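Local coordinates for protein alpha-/beta-galactoside alpha-2,3-sialyltransferase (PDB 2ZWI) that probably transfers sialic acid from CMP-sialic acid to galactosides through an alpha-2,3 linkage, and binds CMP and a zinc ion, at residues Asn80-Trp85 / Ser114-Arg119; Thr103-Asn108 / Gln164-Thr169; Asp122-Pro127 / Asn181-Ser186; Tyr170-Ala175 / Asn193-Met198. All coordinates share one frame; numbering follows the deposited sequence.

Contact 1: Asn80-Trp85 / Ser114-Arg119; sequences NGNTLW and SAEYVR
L84 lays one methyl, CD1, over the face of the R119 guanidinium and the other, CD2, against the methyl of A115. CD1 sits above the centre of the flat group, 3.8 Å from R119 CZ, and the two side chains cross at about a right angle. With CG anti to the backbone N (chi1 -173°), the leucine spreads its two branches over the first turns of helix 114-125, and its CD2 comes within 3.8 Å of A115 CB. Beside this apolar contact E116, bent at chi2, brings OE1 within 3.5 Å of T83 CB and 3.0 Å of L84 N. The bond from L84 N to E116 OE1 is weak, bent to 131° at the hydrogen. The same oxygen also accepts from the backbone of D112, while OE2 receives a weak bond from G113, so the carboxylate gathers amides from the loop leading into the helix as well as from the turn after strand 74-82. That turn is an Asx motif: W85 N donates to N82 OD1 at 3.1 Å, the nitrogen lying above the carbonyl plane of the amide. N82 ND2 is held in turn by D10 and D112. Here the C-terminal end of a parallel strand meets the start of a helix about 8 Å from the bound CMP, measured from the A115 side chain. One carboxylate shared among backbone N-H groups would probably be stabilised in its charged form. The leucine methyl covers a face of the guanidinium while N154 bonds NH1 at its rim, so apolar packing and polar bonding use different parts of one group.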
loop_
_atom_site.group_PDB
_atom_site.type_symbol
_atom_site.label_atom_id
_atom_site.label_comp_id
_atom_site.label_asym_id
_atom_site.label_seq_id
_atom_site.Cartn_x
_atom_site.Cartn_y
_atom_site.Cartn_z
ATOM N N ASN A 80 13.615 -2.167 5.042
ATOM C CA ASN A 80 12.365 -2.302 4.320
ATOM C C ASN A 80 11.377 -1.275 4.877
ATOM O O ASN A 80 11.060 -1.293 6.071
ATOM C CB ASN A 80 11.839 -3.738 4.457
ATOM C CG ASN A 80 12.878 -4.789 4.032
ATOM O OD1 ASN A 80 13.735 -5.211 4.816
ATOM N ND2 ASN A 80 12.792 -5.213 2.787
ATOM N N GLY A 81 10.905 -0.376 4.018
ATOM C CA GLY A 81 10.107 0.768 4.459
ATOM C C GLY A 81 8.943 1.147 3.566
ATOM O O GLY A 81 8.561 0.407 2.661
ATOM N N ASN A 82 8.389 2.323 3.844
ATOM C CA ASN A 82 7.219 2.874 3.183
ATOM C C ASN A 82 7.712 4.054 2.340
ATOM O O ASN A 82 8.310 4.981 2.875
ATOM C CB ASN A 82 6.239 3.315 4.287
ATOM C CG ASN A 82 5.028 4.057 3.764
ATOM O OD1 ASN A 82 5.145 4.965 2.951
ATOM N ND2 ASN A 82 3.846 3.681 4.257
ATOM N N THR A 83 7.488 4.005 1.027
ATOM C CA THR A 83 7.998 5.019 0.098
ATOM C C THR A 83 7.575 6.457 0.477
ATOM O O THR A 83 8.424 7.326 0.598
ATOM C CB THR A 83 7.618 4.685 -1.361
ATOM O OG1 THR A 83 7.953 3.314 -1.630
ATOM C CG2 THR A 83 8.372 5.575 -2.333
ATOM N N LEU A 84 6.280 6.696 0.689
ATOM C CA LEU A 84 5.819 8.022 1.101
ATOM C C LEU A 84 6.558 8.489 2.368
ATOM O O LEU A 84 6.935 9.645 2.489
ATOM C CB LEU A 84 4.305 8.015 1.353
ATOM C CG LEU A 84 3.623 9.363 1.637
ATOM C CD1 LEU A 84 3.758 10.304 0.433
ATOM C CD2 LEU A 84 2.168 9.126 1.990
ATOM N N TRP A 85 6.755 7.559 3.296
ATOM C CA TRP A 85 7.403 7.823 4.569
ATOM C C TRP A 85 8.879 7.430 4.547
ATOM O O TRP A 85 9.422 6.930 5.533
ATOM C CB TRP A 85 6.642 7.092 5.678
ATOM C CG TRP A 85 5.269 7.653 5.866
ATOM C CD1 TRP A 85 4.078 7.054 5.556
ATOM C CD2 TRP A 85 4.946 8.955 6.365
ATOM N NE1 TRP A 85 3.034 7.896 5.857
ATOM C CE2 TRP A 85 3.541 9.070 6.354
ATOM C CE3 TRP A 85 5.713 10.033 6.835
ATOM C CZ2 TRP A 85 2.883 10.219 6.794
ATOM C CZ3 TRP A 85 5.061 11.176 7.277
ATOM C CH2 TRP A 85 3.657 11.261 7.254
ATOM N N SER A 114 -2.441 5.307 -2.638
ATOM C CA SER A 114 -2.765 6.245 -3.708
ATOM C C SER A 114 -1.905 7.520 -3.745
ATOM O O SER A 114 -1.756 8.138 -4.808
ATOM C CB SER A 114 -4.248 6.635 -3.613
ATOM O OG SER A 114 -4.468 7.472 -2.496
ATOM N N ALA A 115 -1.364 7.921 -2.594
ATOM C CA ALA A 115 -0.571 9.157 -2.486
ATOM C C ALA A 115 0.617 9.204 -3.449
ATOM O O ALA A 115 0.824 10.224 -4.113
ATOM C CB ALA A 115 -0.109 9.397 -1.046
ATOM N N GLU A 116 1.391 8.117 -3.540
ATOM C CA GLU A 116 2.509 8.082 -4.493
ATOM C C GLU A 116 2.033 8.322 -5.927
ATOM O O GLU A 116 2.713 8.988 -6.702
ATOM C CB GLU A 116 3.290 6.764 -4.427
ATOM C CG GLU A 116 4.239 6.641 -3.246
ATOM C CD GLU A 116 3.559 6.078 -1.999
ATOM O OE1 GLU A 116 4.254 5.442 -1.166
ATOM O OE2 GLU A 116 2.332 6.259 -1.855
ATOM N N TYR A 117 0.853 7.793 -6.255
ATOM C CA TYR A 117 0.310 7.850 -7.622
ATOM C C TYR A 117 -0.300 9.205 -7.957
ATOM O O TYR A 117 -0.197 9.674 -9.098
ATOM C CB TYR A 117 -0.612 6.636 -7.893
ATOM C CG TYR A 117 0.253 5.399 -7.921
ATOM C CD1 TYR A 117 0.545 4.700 -6.746
ATOM C CD2 TYR A 117 0.874 4.989 -9.103
ATOM C CE1 TYR A 117 1.403 3.602 -6.759
ATOM C CE2 TYR A 117 1.723 3.882 -9.124
ATOM C CZ TYR A 117 1.988 3.207 -7.949
ATOM O OH TYR A 117 2.837 2.132 -7.973
ATOM N N VAL A 118 -0.891 9.849 -6.953
ATOM C CA VAL A 118 -1.305 11.258 -7.068
ATOM C C VAL A 118 -0.075 12.156 -7.301
ATOM O O VAL A 118 -0.070 13.015 -8.192
ATOM C CB VAL A 118 -2.152 11.706 -5.839
ATOM C CG1 VAL A 118 -2.375 13.222 -5.830
ATOM C CG2 VAL A 118 -3.511 10.990 -5.852
ATOM N N ARG A 119 0.986 11.916 -6.528
ATOM C CA ARG A 119 2.224 12.656 -6.684
ATOM C C ARG A 119 2.910 12.408 -8.037
ATOM O O ARG A 119 3.406 13.355 -8.666
ATOM C CB ARG A 119 3.141 12.395 -5.489
ATOM C CG ARG A 119 2.592 13.042 -4.227
ATOM C CD ARG A 119 3.377 12.713 -2.978
ATOM N NE ARG A 119 2.732 13.304 -1.797
ATOM C CZ ARG A 119 3.392 13.890 -0.806
ATOM N NH1 ARG A 119 4.713 13.992 -0.854
ATOM N NH2 ARG A 119 2.738 14.392 0.225
#

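Contact 2: Thr103-Asn108 / Gln164-Thr169; sequences TEIELN and QLYPTT
Two neighbouring strands of the seven-stranded parallel sheet, 104-110 and 168-172, begin their pairing here, with L107 opposite T168 and N108 opposite T169. L107 uses both its N-H and its C=O: its N donates to P167 O at 2.8 Å, in the carbonyl plane, and its O accepts from T169 N, also at 2.8 Å and nearly straight at 166°. This use of one residue's N and O for two residues that flank its partner is the parallel ladder of a Rossmann-like domain, as found in the GT-B clan to which the family belongs. Before the ladder, Y166 crosses I105, its CD2 lying 3.8 Å from I105 CB, while its CB meets L107 CD1 at 3.9 Å. The phenol oxygen bonds to E97, tying the ring to helix 86-98. On the face that carries L107 and T168, L107 CD1 reaches T168 OG1 at 3.5 Å, and that hydroxyl donates to Y166 O from above the carbonyl plane. P167 packs its CB on E106 CG at 3.8 Å, the two side chains nearly perpendicular. N108 and T169 run side by side, and the amide ND2 approaches T169 CB to 3.5 Å.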
loop_
_atom_site.group_PDB
_atom_site.type_symbol
_atom_site.label_atom_id
_atom_site.label_comp_id
_atom_site.label_asym_id
_atom_site.label_seq_id
_atom_site.Cartn_x
_atom_site.Cartn_y
_atom_site.Cartn_z
ATOM N N THR A 103 29.145 -0.320 7.278
ATOM C CA THR A 103 28.038 -1.252 7.137
ATOM C C THR A 103 27.455 -1.100 5.736
ATOM O O THR A 103 27.225 0.015 5.278
ATOM C CB THR A 103 26.940 -0.964 8.202
ATOM O OG1 THR A 103 27.543 -0.887 9.498
ATOM C CG2 THR A 103 25.883 -2.046 8.214
ATOM N N GLU A 104 27.241 -2.216 5.051
ATOM C CA GLU A 104 26.552 -2.184 3.762
ATOM C C GLU A 104 25.077 -1.917 4.020
ATOM O O GLU A 104 24.509 -2.479 4.949
ATOM C CB GLU A 104 26.736 -3.504 3.015
ATOM C CG GLU A 104 28.152 -3.708 2.482
ATOM C CD GLU A 104 28.400 -5.109 1.943
ATOM O OE1 GLU A 104 27.421 -5.803 1.588
ATOM O OE2 GLU A 104 29.587 -5.510 1.859
ATOM N N ILE A 105 24.472 -1.037 3.222
ATOM C CA ILE A 105 23.033 -0.754 3.338
ATOM C C ILE A 105 22.328 -1.008 2.011
ATOM O O ILE A 105 22.770 -0.537 0.969
ATOM C CB ILE A 105 22.742 0.703 3.792
ATOM C CG1 ILE A 105 23.280 0.952 5.203
ATOM C CG2 ILE A 105 21.237 0.991 3.750
ATOM C CD1 ILE A 105 23.528 2.421 5.528
ATOM N N GLU A 106 21.237 -1.762 2.068
ATOM C CA GLU A 106 20.375 -2.009 0.914
ATOM C C GLU A 106 18.942 -1.666 1.284
ATOM O O GLU A 106 18.543 -1.828 2.439
ATOM C CB GLU A 106 20.483 -3.468 0.464
ATOM C CG GLU A 106 21.870 -3.796 -0.080
ATOM C CD GLU A 106 21.992 -5.204 -0.625
ATOM O OE1 GLU A 106 23.135 -5.601 -0.967
ATOM O OE2 GLU A 106 20.963 -5.908 -0.716
ATOM N N LEU A 107 18.173 -1.196 0.308
ATOM C CA LEU A 107 16.848 -0.621 0.575
ATOM C C LEU A 107 15.751 -1.286 -0.237
ATOM O O LEU A 107 15.928 -1.550 -1.422
ATOM C CB LEU A 107 16.835 0.884 0.274
ATOM C CG LEU A 107 17.915 1.763 0.921
ATOM C CD1 LEU A 107 17.855 3.165 0.378
ATOM C CD2 LEU A 107 17.788 1.764 2.457
ATOM N N ASN A 108 14.627 -1.552 0.420
ATOM C CA ASN A 108 13.389 -1.952 -0.242
ATOM C C ASN A 108 12.279 -0.990 0.185
ATOM O O ASN A 108 11.909 -0.969 1.371
ATOM C CB ASN A 108 13.006 -3.390 0.143
ATOM C CG ASN A 108 14.021 -4.418 -0.342
ATOM O OD1 ASN A 108 14.737 -5.032 0.458
ATOM N ND2 ASN A 108 14.093 -4.603 -1.649
ATOM N N GLN A 164 20.171 6.172 -6.460
ATOM C CA GLN A 164 21.370 6.969 -6.730
ATOM C C GLN A 164 22.421 6.821 -5.627
ATOM O O GLN A 164 23.603 7.065 -5.856
ATOM C CB GLN A 164 20.999 8.453 -6.900
ATOM C CG GLN A 164 20.074 8.727 -8.086
ATOM C CD GLN A 164 19.512 10.147 -8.102
ATOM O OE1 GLN A 164 19.843 10.941 -8.981
ATOM N NE2 GLN A 164 18.654 10.469 -7.132
ATOM N N LEU A 165 21.987 6.418 -4.433
ATOM C CA LEU A 165 22.869 6.377 -3.262
ATOM C C LEU A 165 23.163 4.980 -2.742
ATOM O O LEU A 165 24.268 4.726 -2.246
ATOM C CB LEU A 165 22.291 7.213 -2.115
ATOM C CG LEU A 165 22.332 8.746 -2.128
ATOM C CD1 LEU A 165 23.733 9.253 -2.429
ATOM C CD2 LEU A 165 21.335 9.305 -3.105
ATOM N N TYR A 166 22.165 4.097 -2.813
ATOM C CA TYR A 166 22.255 2.754 -2.257
ATOM C C TYR A 166 21.601 1.748 -3.206
ATOM O O TYR A 166 20.724 2.124 -3.992
ATOM C CB TYR A 166 21.544 2.686 -0.889
ATOM C CG TYR A 166 22.100 3.648 0.144
ATOM C CD1 TYR A 166 21.579 4.933 0.276
ATOM C CD2 TYR A 166 23.152 3.269 0.979
ATOM C CE1 TYR A 166 22.096 5.827 1.219
ATOM C CE2 TYR A 166 23.683 4.157 1.927
ATOM C CZ TYR A 166 23.143 5.432 2.037
ATOM O OH TYR A 166 23.652 6.311 2.959
ATOM N N PRO A 167 22.021 0.467 -3.135
ATOM C CA PRO A 167 21.239 -0.583 -3.794
ATOM C C PRO A 167 19.803 -0.519 -3.264
ATOM O O PRO A 167 19.579 -0.672 -2.054
ATOM C CB PRO A 167 21.926 -1.877 -3.353
ATOM C CG PRO A 167 23.346 -1.463 -3.049
ATOM C CD PRO A 167 23.219 -0.075 -2.456
ATOM N N THR A 168 18.861 -0.238 -4.169
ATOM C CA THR A 168 17.467 0.045 -3.812
ATOM C C THR A 168 16.516 -0.679 -4.758
ATOM O O THR A 168 16.710 -0.677 -5.984
ATOM C CB THR A 168 17.153 1.559 -3.894
ATOM O OG1 THR A 168 18.016 2.279 -3.021
ATOM C CG2 THR A 168 15.733 1.855 -3.501
ATOM N N THR A 169 15.493 -1.291 -4.184
ATOM C CA THR A 169 14.354 -1.779 -4.968
ATOM C C THR A 169 13.070 -1.042 -4.561
ATOM O O THR A 169 12.800 -0.857 -3.376
ATOM C CB THR A 169 14.189 -3.304 -4.859
ATOM O OG1 THR A 169 15.338 -3.949 -5.436
ATOM C CG2 THR A 169 12.938 -3.785 -5.594
HETATM O O HOH W 1 17.710 -3.794 -3.006
#

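Contact 3: Asp122-Pro127 / Asn181-Ser186; sequences DFSRLP and NLPLTS
A chi1 of -175° swings the F123 ring away from its own N and turns its edge to L184, whereas S124 OG sits between its backbone N and carbonyl carbon (chi1 83°) and faces L182. The R125 chain curls its guanidinium back to S124 at the end of helix 114-125. The phenylalanine meets L184 CD2 close to the ring plane, with F123 CD2 and L184 CD2 3.8 Å apart. That same methyl also touches S124 CB at 3.7 Å, so L184 bridges two consecutive residues of the helix. S124 OG lies 3.9 Å from L182 CB and receives two bonds from R125, from NH2 at 3.1 Å and from NE at 3.3 Å. Both nitrogens grip the one oxygen side-on, in the guanidinium plane. The hydroxyl is bonded to Y121 O as well, about one turn back in the helix, and Y121 adds a cation-pi contact to the arginine. Toward the other segment, R125 NH2 comes within 3.5 Å of both L182 CD2 and P183 CD, its side chain crossing theirs at about a right angle, and P183 CD approaches S124 O to 3.7 Å. No hydrogen bond links the two segments directly; Q131 of helix 128-147 does so indirectly, donating through NE2 to L126 O and to P183 O. The contact sets the last turn of helix 114-125 against the turn that leads into helix 185-191, whose N-cap position is L184. Its chemistry is van der Waals contact of leucine and proline carbons with a helix end whose serine hydroxyl and arginine are already engaged with one another.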
loop_
_atom_site.group_PDB
_atom_site.type_symbol
_atom_site.label_atom_id
_atom_site.label_comp_id
_atom_site.label_asym_id
_atom_site.label_seq_id
_atom_site.Cartn_x
_atom_site.Cartn_y
_atom_site.Cartn_z
ATOM N N ASP A 122 0.960 14.369 -10.713
ATOM C CA ASP A 122 1.286 15.783 -10.587
ATOM C C ASP A 122 2.668 16.079 -11.175
ATOM O O ASP A 122 2.833 17.010 -11.961
ATOM C CB ASP A 122 1.192 16.231 -9.124
ATOM C CG ASP A 122 -0.259 16.400 -8.641
ATOM O OD1 ASP A 122 -1.155 16.645 -9.470
ATOM O OD2 ASP A 122 -0.495 16.305 -7.415
ATOM N N PHE A 123 3.643 15.254 -10.816
ATOM C CA PHE A 123 5.004 15.373 -11.317
ATOM C C PHE A 123 5.057 15.254 -12.843
ATOM O O PHE A 123 5.834 15.962 -13.488
ATOM C CB PHE A 123 5.889 14.320 -10.645
ATOM C CG PHE A 123 7.345 14.423 -10.997
ATOM C CD1 PHE A 123 8.206 15.221 -10.240
ATOM C CD2 PHE A 123 7.868 13.690 -12.065
ATOM C CE1 PHE A 123 9.568 15.313 -10.570
ATOM C CE2 PHE A 123 9.218 13.771 -12.391
ATOM C CZ PHE A 123 10.069 14.590 -11.646
ATOM N N SER A 124 4.236 14.365 -13.408
ATOM C CA SER A 124 4.171 14.153 -14.860
ATOM C C SER A 124 3.612 15.357 -15.618
ATOM O O SER A 124 3.820 15.467 -16.823
ATOM C CB SER A 124 3.340 12.908 -15.211
ATOM O OG SER A 124 1.957 13.198 -15.227
ATOM N N ARG A 125 2.889 16.234 -14.922
ATOM C CA ARG A 125 2.349 17.469 -15.539
ATOM C C ARG A 125 3.430 18.528 -15.736
ATOM O O ARG A 125 3.259 19.456 -16.545
ATOM C CB ARG A 125 1.216 18.084 -14.690
ATOM C CG ARG A 125 -0.017 17.195 -14.417
ATOM C CD ARG A 125 -0.736 16.767 -15.678
ATOM N NE ARG A 125 -0.145 15.540 -16.199
ATOM C CZ ARG A 125 -0.553 14.895 -17.287
ATOM N NH1 ARG A 125 -1.577 15.353 -18.009
ATOM N NH2 ARG A 125 0.073 13.784 -17.655
ATOM N N LEU A 126 4.528 18.402 -14.986
ATOM C CA LEU A 126 5.643 19.350 -15.064
ATOM C C LEU A 126 6.299 19.284 -16.435
ATOM O O LEU A 126 6.363 18.214 -17.033
ATOM C CB LEU A 126 6.682 19.052 -13.980
ATOM C CG LEU A 126 6.521 19.631 -12.573
ATOM C CD1 LEU A 126 5.357 19.031 -11.815
ATOM C CD2 LEU A 126 7.795 19.400 -11.808
ATOM N N PRO A 127 6.785 20.431 -16.958
ATOM C CA PRO A 127 7.502 20.270 -18.220
ATOM C C PRO A 127 8.748 19.398 -18.020
ATOM O O PRO A 127 9.300 19.342 -16.918
ATOM C CB PRO A 127 7.868 21.709 -18.624
ATOM C CG PRO A 127 7.742 22.517 -17.383
ATOM C CD PRO A 127 6.722 21.839 -16.517
ATOM N N ASN A 181 0.235 6.928 -20.642
ATOM C CA ASN A 181 0.400 8.190 -21.385
ATOM C C ASN A 181 1.072 9.292 -20.566
ATOM O O ASN A 181 1.369 10.363 -21.093
ATOM C CB ASN A 181 -0.944 8.711 -21.919
ATOM C CG ASN A 181 -1.528 7.832 -23.022
ATOM O OD1 ASN A 181 -0.809 7.323 -23.886
ATOM N ND2 ASN A 181 -2.848 7.657 -22.996
ATOM N N LEU A 182 1.306 9.049 -19.277
ATOM C CA LEU A 182 1.953 10.069 -18.439
ATOM C C LEU A 182 3.419 10.244 -18.852
ATOM O O LEU A 182 4.133 9.248 -18.970
ATOM C CB LEU A 182 1.861 9.690 -16.955
ATOM C CG LEU A 182 0.483 9.442 -16.328
ATOM C CD1 LEU A 182 0.635 9.492 -14.819
ATOM C CD2 LEU A 182 -0.549 10.457 -16.788
ATOM N N PRO A 183 3.860 11.499 -19.104
ATOM C CA PRO A 183 5.277 11.765 -19.413
ATOM C C PRO A 183 6.164 11.612 -18.179
ATOM O O PRO A 183 6.351 12.562 -17.416
ATOM C CB PRO A 183 5.282 13.227 -19.897
ATOM C CG PRO A 183 3.825 13.597 -20.093
ATOM C CD PRO A 183 3.057 12.737 -19.140
ATOM N N LEU A 184 6.693 10.412 -17.981
ATOM C CA LEU A 184 7.527 10.140 -16.818
ATOM C C LEU A 184 8.900 9.566 -17.185
ATOM O O LEU A 184 9.583 8.969 -16.341
ATOM C CB LEU A 184 6.787 9.227 -15.840
ATOM C CG LEU A 184 5.634 9.832 -15.027
ATOM C CD1 LEU A 184 4.845 8.731 -14.305
ATOM C CD2 LEU A 184 6.136 10.880 -14.027
ATOM N N THR A 185 9.304 9.777 -18.435
ATOM C CA THR A 185 10.597 9.306 -18.949
ATOM C C THR A 185 11.747 9.714 -18.031
ATOM O O THR A 185 12.613 8.897 -17.717
ATOM C CB THR A 185 10.849 9.817 -20.409
ATOM O OG1 THR A 185 9.813 9.327 -21.262
ATOM C CG2 THR A 185 12.184 9.312 -20.954
ATOM N N SER A 186 11.737 10.970 -17.582
ATOM C CA SER A 186 12.786 11.497 -16.700
ATOM C C SER A 186 13.012 10.652 -15.442
ATOM O O SER A 186 14.153 10.369 -15.079
ATOM C CB SER A 186 12.468 12.933 -16.311
ATOM O OG SER A 186 12.451 13.752 -17.469
#

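Contact 4: Tyr170-Ala175 / Asn193-Met198; sequences YHMLRA and NNIKQM
M172 and I195 form the dense side of this parallel pairing, I195 CD1 pressing on M172 SD at 3.5 Å while its CG2 meets A175 CB at 3.4 Å, tighter than usual for two carbons. Y170 closes the same face through its CB, and its ring is taken up by F109 and Y160. The face carrying H171 and K196 is looser: the two side chains run alongside each other, with K196 CD 3.8 Å from H171 CE1, and the extended lysine is exposed while the imidazole stacks on Y110. Four nearly straight backbone bonds join segments 170-175 and 193-198, from Y170 N to N194 O, K196 N to Y170 O, M172 N to K196 O and M198 N to M172 O; they pair the two strands of a beta-alpha-beta unit whose connection runs through helix 185-191, at the edge of the sheet. Beyond the ladder Q197, its CG anti to the backbone N (chi1 170°) and the chain bent at chi2, takes over. Its NE2 donates to L173 O at 3.0 Å from above that carbonyl plane and to M198 O at 2.9 Å, on a lone pair, while OE1 accepts from A175 N at 2.9 Å. Nearby, M198 SD reaches L173 CD1 at 3.5 Å, the leucine side chain being about 7 Å from the bound CMP. With three bonds on one amide, both the plane and the flip of the Q197 terminal group are settled, and the turn after strand 168-172 is fastened by a side chain where strand pairing stops.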
loop_
_atom_site.group_PDB
_atom_site.type_symbol
_atom_site.label_atom_id
_atom_site.label_comp_id
_atom_site.label_asym_id
_atom_site.label_seq_id
_atom_site.Cartn_x
_atom_site.Cartn_y
_atom_site.Cartn_z
ATOM N N TYR A 170 12.314 -0.588 -5.565
ATOM C CA TYR A 170 10.994 0.021 -5.343
ATOM C C TYR A 170 9.922 -0.988 -5.700
ATOM O O TYR A 170 9.734 -1.337 -6.876
ATOM C CB TYR A 170 10.819 1.298 -6.162
ATOM C CG TYR A 170 11.639 2.435 -5.615
ATOM C CD1 TYR A 170 11.203 3.138 -4.488
ATOM C CD2 TYR A 170 12.851 2.785 -6.185
ATOM C CE1 TYR A 170 11.942 4.149 -3.954
ATOM C CE2 TYR A 170 13.618 3.833 -5.654
ATOM C CZ TYR A 170 13.147 4.500 -4.530
ATOM O OH TYR A 170 13.851 5.531 -3.970
ATOM N N HIS A 171 9.236 -1.475 -4.677
ATOM C CA HIS A 171 8.119 -2.378 -4.886
ATOM C C HIS A 171 6.879 -1.516 -5.105
ATOM O O HIS A 171 6.444 -0.798 -4.198
ATOM C CB HIS A 171 7.965 -3.280 -3.682
ATOM C CG HIS A 171 9.207 -4.049 -3.343
ATOM N ND1 HIS A 171 9.322 -5.403 -3.563
ATOM C CD2 HIS A 171 10.381 -3.657 -2.797
ATOM C CE1 HIS A 171 10.509 -5.820 -3.161
ATOM N NE2 HIS A 171 11.172 -4.779 -2.687
ATOM N N MET A 172 6.331 -1.552 -6.317
ATOM C CA MET A 172 5.275 -0.610 -6.676
ATOM C C MET A 172 3.910 -1.251 -6.886
ATOM O O MET A 172 3.784 -2.312 -7.500
ATOM C CB MET A 172 5.658 0.172 -7.936
ATOM C CG MET A 172 6.943 1.007 -7.820
ATOM S SD MET A 172 7.215 1.977 -9.324
ATOM C CE MET A 172 5.916 3.214 -9.135
ATOM N N LEU A 173 2.883 -0.566 -6.403
ATOM C CA LEU A 173 1.506 -0.950 -6.662
ATOM C C LEU A 173 1.267 -1.185 -8.135
ATOM O O LEU A 173 0.661 -2.179 -8.518
ATOM C CB LEU A 173 0.569 0.148 -6.170
ATOM C CG LEU A 173 -0.383 -0.080 -5.002
ATOM C CD1 LEU A 173 -0.198 -1.405 -4.260
ATOM C CD2 LEU A 173 -0.390 1.126 -4.075
ATOM N N ARG A 174 1.750 -0.259 -8.959
ATOM C CA ARG A 174 1.575 -0.362 -10.397
ATOM C C ARG A 174 2.859 0.102 -11.067
ATOM O O ARG A 174 2.991 1.269 -11.433
ATOM C CB ARG A 174 0.365 0.480 -10.870
ATOM C CG ARG A 174 -1.020 -0.059 -10.471
ATOM C CD ARG A 174 -1.367 -1.390 -11.198
ATOM N NE ARG A 174 -1.398 -1.243 -12.654
ATOM C CZ ARG A 174 -2.488 -0.966 -13.363
ATOM N NH1 ARG A 174 -3.657 -0.835 -12.768
ATOM N NH2 ARG A 174 -2.402 -0.837 -14.676
ATOM N N ALA A 175 3.811 -0.823 -11.202
ATOM C CA ALA A 175 5.072 -0.562 -11.885
ATOM C C ALA A 175 4.865 -0.087 -13.338
ATOM O O ALA A 175 5.716 0.604 -13.893
ATOM C CB ALA A 175 5.952 -1.812 -11.848
ATOM N N ASN A 193 15.794 -0.069 -13.690
ATOM C CA ASN A 193 16.357 -1.346 -13.229
ATOM C C ASN A 193 16.075 -1.663 -11.754
ATOM O O ASN A 193 16.463 -2.724 -11.250
ATOM C CB ASN A 193 17.864 -1.385 -13.479
ATOM C CG ASN A 193 18.204 -1.437 -14.946
ATOM O OD1 ASN A 193 17.519 -2.097 -15.738
ATOM N ND2 ASN A 193 19.271 -0.753 -15.319
ATOM N N ASN A 194 15.399 -0.734 -11.080
ATOM C CA ASN A 194 15.177 -0.801 -9.639
ATOM C C ASN A 194 13.715 -1.055 -9.235
ATOM O O ASN A 194 13.388 -1.003 -8.060
ATOM C CB ASN A 194 15.655 0.510 -8.998
ATOM C CG ASN A 194 17.059 0.910 -9.452
ATOM O OD1 ASN A 194 18.013 0.136 -9.328
ATOM N ND2 ASN A 194 17.185 2.121 -9.984
ATOM N N ILE A 195 12.850 -1.331 -10.208
ATOM C CA ILE A 195 11.407 -1.467 -9.971
ATOM C C ILE A 195 10.974 -2.929 -9.968
ATOM O O ILE A 195 11.379 -3.704 -10.843
ATOM C CB ILE A 195 10.580 -0.735 -11.070
ATOM C CG1 ILE A 195 10.965 0.744 -11.189
ATOM C CG2 ILE A 195 9.085 -0.864 -10.816
ATOM C CD1 ILE A 195 10.654 1.569 -9.957
ATOM N N LYS A 196 10.165 -3.289 -8.975
ATOM C CA LYS A 196 9.424 -4.553 -8.944
ATOM C C LYS A 196 7.935 -4.248 -8.887
ATOM O O LYS A 196 7.525 -3.327 -8.189
ATOM C CB LYS A 196 9.790 -5.387 -7.714
ATOM C CG LYS A 196 11.079 -6.173 -7.851
ATOM C CD LYS A 196 11.376 -6.989 -6.622
ATOM C CE LYS A 196 12.703 -7.711 -6.792
ATOM N NZ LYS A 196 12.995 -8.554 -5.620
ATOM N N GLN A 197 7.149 -5.014 -9.643
ATOM C CA GLN A 197 5.689 -5.012 -9.538
ATOM C C GLN A 197 5.296 -5.792 -8.288
ATOM O O GLN A 197 5.699 -6.944 -8.125
ATOM C CB GLN A 197 5.054 -5.639 -10.794
ATOM C CG GLN A 197 3.539 -5.915 -10.691
ATOM C CD GLN A 197 2.753 -4.662 -10.384
ATOM O OE1 GLN A 197 2.935 -3.627 -11.028
ATOM N NE2 GLN A 197 1.905 -4.731 -9.371
ATOM N N MET A 198 4.535 -5.158 -7.392
ATOM C CA MET A 198 3.994 -5.874 -6.231
ATOM C C MET A 198 3.201 -7.088 -6.694
ATOM O O MET A 198 2.343 -6.974 -7.589
ATOM C CB MET A 198 3.096 -4.986 -5.374
ATOM C CG MET A 198 3.839 -4.082 -4.421
ATOM S SD MET A 198 2.670 -3.170 -3.410
ATOM C CE MET A 198 3.731 -2.029 -2.549
#

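In the fold
All four contacts belong to the part of the chain built on the seven-stranded parallel sheet. Contacts 1, 2 and 4 reach this sheet along the neighbouring strands 74-82, 104-110, 168-172 and 195-197, the last lying at its edge. Contact 2 shares strand 168-172 with contact 4, their centres about 15 Å apart, and meets contact 1 through G81 N and N108 O. Contact 1 also touches contact 4, where Y117 OH bonds to R174 N. Contact 3, about 17 Å from contact 1 between centres, lies farther along helix 114-125. Along the chain each contact interleaves with the next: 1 with 2, 2 with 3 and 3 with 4. Contacts 1 and 4 approach the CMP site; 2 and 3 lie away from it.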